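Local coordinates for aminoglycoside 6-adenylyltransferase (Bacillus subtilis, PDB 2PBE), which transfers adenylyl or guanylyl groups from ATP or GTP to the 6-hydroxyl of streptomycin, giving resistance to this antibiotic, and also adenylates streptidine, at residues A[42-46]-A[98-102]; A[191-195]-A[248-252]. All coordinates share one frame; numbering follows the deposited sequence.

Contact 1: A[42-46]-A[98-102]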
# COMPACT_ATOMS: atom_id res chain seq x y z
N PHE A 42 5.30 -16.94 -15.33
CA PHE A 42 4.35 -17.82 -14.64
C PHE A 42 3.55 -17.04 -13.61
O PHE A 42 4.06 -16.08 -13.02
CB PHE A 42 5.07 -19.00 -13.97
CG PHE A 42 5.67 -20.01 -14.94
CD1 PHE A 42 6.68 -19.64 -15.88
CD2 PHE A 42 5.23 -21.36 -14.92
CE1 PHE A 42 7.26 -20.59 -16.79
CE2 PHE A 42 5.81 -22.33 -15.84
CZ PHE A 42 6.83 -21.93 -16.77
N GLN A 43 2.32 -17.48 -13.36
CA GLN A 43 1.45 -16.77 -12.44
C GLN A 43 1.60 -17.19 -10.97
O GLN A 43 1.04 -16.53 -10.08
CB GLN A 43 -0.01 -16.85 -12.96
CG GLN A 43 -0.98 -17.85 -12.20
CD GLN A 43 -0.52 -19.33 -12.34
OE1 GLN A 43 -0.42 -19.81 -13.46
NE2 GLN A 43 -0.25 -20.04 -11.21
N ASP A 44 2.41 -18.24 -10.73
CA ASP A 44 2.69 -18.77 -9.41
C ASP A 44 3.04 -17.67 -8.41
O ASP A 44 3.69 -16.69 -8.75
CB ASP A 44 3.87 -19.74 -9.45
CG ASP A 44 3.65 -20.91 -10.39
OD1 ASP A 44 2.53 -21.48 -10.40
OD2 ASP A 44 4.60 -21.27 -11.12
N TYR A 45 2.62 -17.86 -7.17
CA TYR A 45 2.89 -16.88 -6.12
C TYR A 45 3.99 -17.32 -5.17
O TYR A 45 3.99 -18.43 -4.64
CB TYR A 45 1.62 -16.60 -5.36
CG TYR A 45 0.55 -16.03 -6.27
CD1 TYR A 45 0.58 -14.66 -6.63
CD2 TYR A 45 -0.46 -16.86 -6.82
CE1 TYR A 45 -0.39 -14.12 -7.54
CE2 TYR A 45 -1.44 -16.34 -7.73
CZ TYR A 45 -1.39 -14.96 -8.08
OH TYR A 45 -2.31 -14.43 -8.97
N ASP A 46 4.94 -16.42 -4.99
CA ASP A 46 6.08 -16.64 -4.10
C ASP A 46 6.02 -15.68 -2.94
O ASP A 46 6.39 -14.53 -3.07
CB ASP A 46 7.39 -16.42 -4.84
CG ASP A 46 8.06 -17.72 -5.22
OD1 ASP A 46 8.71 -18.33 -4.34
OD2 ASP A 46 7.94 -18.15 -6.41
N ASP A 98 -8.78 -23.52 -7.94
CA ASP A 98 -9.07 -22.50 -8.94
C ASP A 98 -7.95 -22.45 -9.98
O ASP A 98 -8.05 -21.76 -10.99
CB ASP A 98 -9.22 -21.12 -8.29
CG ASP A 98 -7.89 -20.49 -7.91
OD1 ASP A 98 -7.07 -21.17 -7.26
OD2 ASP A 98 -7.67 -19.32 -8.26
N GLY A 99 -6.87 -23.18 -9.71
CA GLY A 99 -5.76 -23.21 -10.64
C GLY A 99 -4.51 -22.51 -10.17
O GLY A 99 -3.44 -22.74 -10.73
N ASN A 100 -4.61 -21.65 -9.16
CA ASN A 100 -3.42 -20.95 -8.70
C ASN A 100 -2.45 -21.80 -7.90
O ASN A 100 -2.83 -22.79 -7.25
CB ASN A 100 -3.81 -19.68 -7.94
CG ASN A 100 -4.19 -18.54 -8.87
OD1 ASN A 100 -3.35 -18.06 -9.64
ND2 ASN A 100 -5.43 -18.12 -8.82
N LYS A 101 -1.18 -21.44 -7.99
CA LYS A 101 -0.13 -22.15 -7.28
C LYS A 101 0.58 -21.17 -6.38
O LYS A 101 0.93 -20.06 -6.78
CB LYS A 101 0.86 -22.75 -8.27
CG LYS A 101 1.37 -24.13 -7.84
CD LYS A 101 2.52 -24.07 -6.87
CE LYS A 101 3.83 -23.77 -7.60
NZ LYS A 101 5.02 -23.96 -6.71
N LEU A 102 0.79 -21.57 -5.13
CA LEU A 102 1.47 -20.71 -4.19
C LEU A 102 2.66 -21.45 -3.61
O LEU A 102 2.66 -22.67 -3.52
CB LEU A 102 0.52 -20.30 -3.05
CG LEU A 102 1.16 -19.63 -1.84
CD1 LEU A 102 1.69 -18.25 -2.20
CD2 LEU A 102 0.18 -19.54 -0.72

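Contact 2: A[191-195]-A[248-252]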
# COMPACT_ATOMS: atom_id res chain seq x y z
N ASN A 191 -0.96 11.61 -4.64
CA ASN A 191 -0.29 12.18 -3.46
C ASN A 191 -1.28 12.24 -2.29
O ASN A 191 -0.89 12.10 -1.14
CB ASN A 191 0.32 13.55 -3.75
CG ASN A 191 1.72 13.44 -4.34
OD1 ASN A 191 1.90 13.41 -5.55
ND2 ASN A 191 2.71 13.35 -3.47
N LEU A 192 -2.56 12.44 -2.59
CA LEU A 192 -3.57 12.45 -1.55
C LEU A 192 -3.53 11.06 -0.90
O LEU A 192 -3.59 10.92 0.33
CB LEU A 192 -4.95 12.69 -2.17
CG LEU A 192 -6.17 12.29 -1.33
CD1 LEU A 192 -6.17 13.05 0.01
CD2 LEU A 192 -7.45 12.59 -2.11
N LEU A 193 -3.39 10.03 -1.74
CA LEU A 193 -3.31 8.66 -1.27
C LEU A 193 -2.10 8.40 -0.38
O LEU A 193 -2.20 7.67 0.61
CB LEU A 193 -3.24 7.72 -2.46
CG LEU A 193 -4.52 7.20 -3.10
CD1 LEU A 193 -4.13 6.19 -4.15
CD2 LEU A 193 -5.42 6.55 -2.06
N ARG A 194 -0.96 8.97 -0.75
CA ARG A 194 0.26 8.81 0.05
C ARG A 194 0.01 9.45 1.39
O ARG A 194 0.37 8.89 2.41
CB ARG A 194 1.45 9.51 -0.62
CG ARG A 194 2.76 9.34 0.13
CD ARG A 194 3.88 10.04 -0.60
NE ARG A 194 4.03 9.58 -1.98
CZ ARG A 194 4.69 8.48 -2.32
NH1 ARG A 194 5.28 7.72 -1.39
NH2 ARG A 194 4.75 8.14 -3.60
N MSE A 195 -0.59 10.63 1.36
CA MSE A 195 -0.90 11.36 2.59
C MSE A 195 -1.82 10.52 3.48
O MSE A 195 -1.66 10.47 4.70
CB MSE A 195 -1.59 12.69 2.25
CG MSE A 195 -1.71 13.64 3.44
SE MSE A 195 -0.02 13.92 4.40
CE MSE A 195 0.88 15.15 3.15
N CYS A 248 -10.34 16.65 -3.69
CA CYS A 248 -8.99 16.26 -3.32
C CYS A 248 -8.42 17.31 -2.35
O CYS A 248 -7.70 16.98 -1.41
CB CYS A 248 -8.10 16.17 -4.55
SG CYS A 248 -8.57 14.82 -5.67
N TYR A 249 -8.76 18.57 -2.60
CA TYR A 249 -8.32 19.67 -1.74
C TYR A 249 -8.78 19.43 -0.32
O TYR A 249 -7.97 19.40 0.62
CB TYR A 249 -8.91 21.01 -2.22
CG TYR A 249 -8.14 21.70 -3.32
CD1 TYR A 249 -7.25 20.97 -4.15
CD2 TYR A 249 -8.28 23.09 -3.55
CE1 TYR A 249 -6.52 21.59 -5.17
CE2 TYR A 249 -7.53 23.75 -4.59
CZ TYR A 249 -6.65 22.98 -5.39
OH TYR A 249 -5.91 23.58 -6.39
N ALA A 250 -10.09 19.27 -0.18
CA ALA A 250 -10.73 19.04 1.10
C ALA A 250 -10.09 17.87 1.84
O ALA A 250 -9.78 17.97 3.02
CB ALA A 250 -12.20 18.78 0.89
N LEU A 251 -9.89 16.76 1.13
CA LEU A 251 -9.30 15.59 1.74
C LEU A 251 -7.82 15.73 2.05
O LEU A 251 -7.34 15.16 3.02
CB LEU A 251 -9.54 14.37 0.87
CG LEU A 251 -10.98 13.87 0.92
CD1 LEU A 251 -11.21 12.80 -0.11
CD2 LEU A 251 -11.28 13.33 2.33
N PHE A 252 -7.11 16.50 1.24
CA PHE A 252 -5.68 16.65 1.48
C PHE A 252 -5.42 17.49 2.71
O PHE A 252 -4.46 17.25 3.43
CB PHE A 252 -4.95 17.31 0.29
CG PHE A 252 -3.48 17.01 0.28
CD1 PHE A 252 -3.03 15.73 -0.05
CD2 PHE A 252 -2.54 18.00 0.63
CE1 PHE A 252 -1.63 15.41 -0.04
CE2 PHE A 252 -1.13 17.71 0.65
CZ PHE A 252 -0.68 16.40 0.31

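Contact 1: A[42-46]-A[98-102]
Lys101 O receives two donors from the 42-46 segment: Tyr45 N makes a nearly straight hydrogen bond to it at 2.8 Å (168° at the hydrogen), and Asp44 CA adds a C-H...O contact at 3.4 Å. The same pattern recurs one step on, where Leu102 CA faces Tyr45 O and the backbones of Tyr45 and Asp103 are bonded in turn. Tyr45 and Leu102 thus form a parallel bridge, their CA atoms 4.5 Å apart, with both side chains on one face of the sheet. CD1 of Leu102 rests against Tyr45 CB at 3.6 Å, and Met9 and Phe13 of helix 6-19 pack over the pair.

This bridge opens the parallel pairing of strands 45-51 and 101-108 within a mixed sheet, consistent with the nucleotidyltransferase fold of the family's clan. Leu102 is also bonded through its backbone to Ile94 of the antiparallel strand 90-96.

The phenol ring meets Asn100 at its edge, OD1 lying 3.2 Å from Tyr45 CE2, with ring and amide planes 58° apart. Over the ring's centre stands Gln43 O, while Gln43 CG comes within 3.5 Å of Asn100 OD1. In the turn leading into strand 101-108, Asp98 OD1 accepts from Asn100 N at 3.1 Å, an Asx turn, and OD2 accepts from Asn100 ND2; Arg4 adds a salt bridge from NE to Asp98 OD2, and its O accepts from Asn100 ND2. At the phi of Gly99 (110°) a CB would jam against Asp98 O, which calls for glycine. Asp44 lies beside the aliphatic part of Lys101; Lys101 NZ salt-bridges Asp103, staying 5.1 Å from Asp44 OD1.

Contact 2: A[191-195]-A[248-252]
The Phe252 ring presents its edge to the backbone of helix 177-204: Leu192 CA lies 3.6 Å from Phe252 CD1, and Asn191 O is equally far from CE1, both near the ring plane. Met195, here a selenomethionine, runs obliquely above the CE1-CZ side of the ring, its CE 3.5 Å from Phe252 CZ. Its SE is 5.4 Å from the ring centroid and 32° off the normal, an oblique Met-aromatic contact reached through bends at chi2 and chi3. Leu192 continues the contact past the ring. Its CD1 approaches Leu251 CB at 3.7 Å, and CD2 comes within 4.3 Å of Cys248 SG; Cys248 and Leu251 are about one turn apart on helix 238-263, and CD2 lies near both.

No hydrogen bond crosses the interface. The local axes run 10.1 Å apart and 21° from parallel, which makes this a near-parallel helix pair in the helical part of the enzyme, where long helices 151-173, 177-204 and 238-263 lie against one another. The chi1 of Phe252 (-158°) carries the ring away from its own backbone N and against helix 177-204, where it also meets helix 151-173, stacking on Phe161 and meeting Trp162 nearly perpendicularly. Phe154 and Cys158 of that third helix touch Met195, and Tyr255, Ser256 and Val259, farther along helix 238-263, also touch it. Beyond the leucine end, Thr232 touches both Cys248 and Leu251.

Overall arrangement
The two contacts sit on opposite sides of the chain's centre, their own centres 35 Å apart and their nearest atoms about 21 Å, and they share no helix or strand. Contact 1 belongs to the sheet and is partly buried: three of its seven touching residues are buried and two exposed. Contact 2 joins two helices in the interior, with four of six touching residues buried and none exposed. The chemistry follows place: a strand pairing held by backbone hydrogen bonding, with polar and charged side chains where the strands begin, against apolar and aromatic packing with no hydrogen bond between the helical segments. Respectively, 51 and 52 residues intervene, 5 and 27 of them helical.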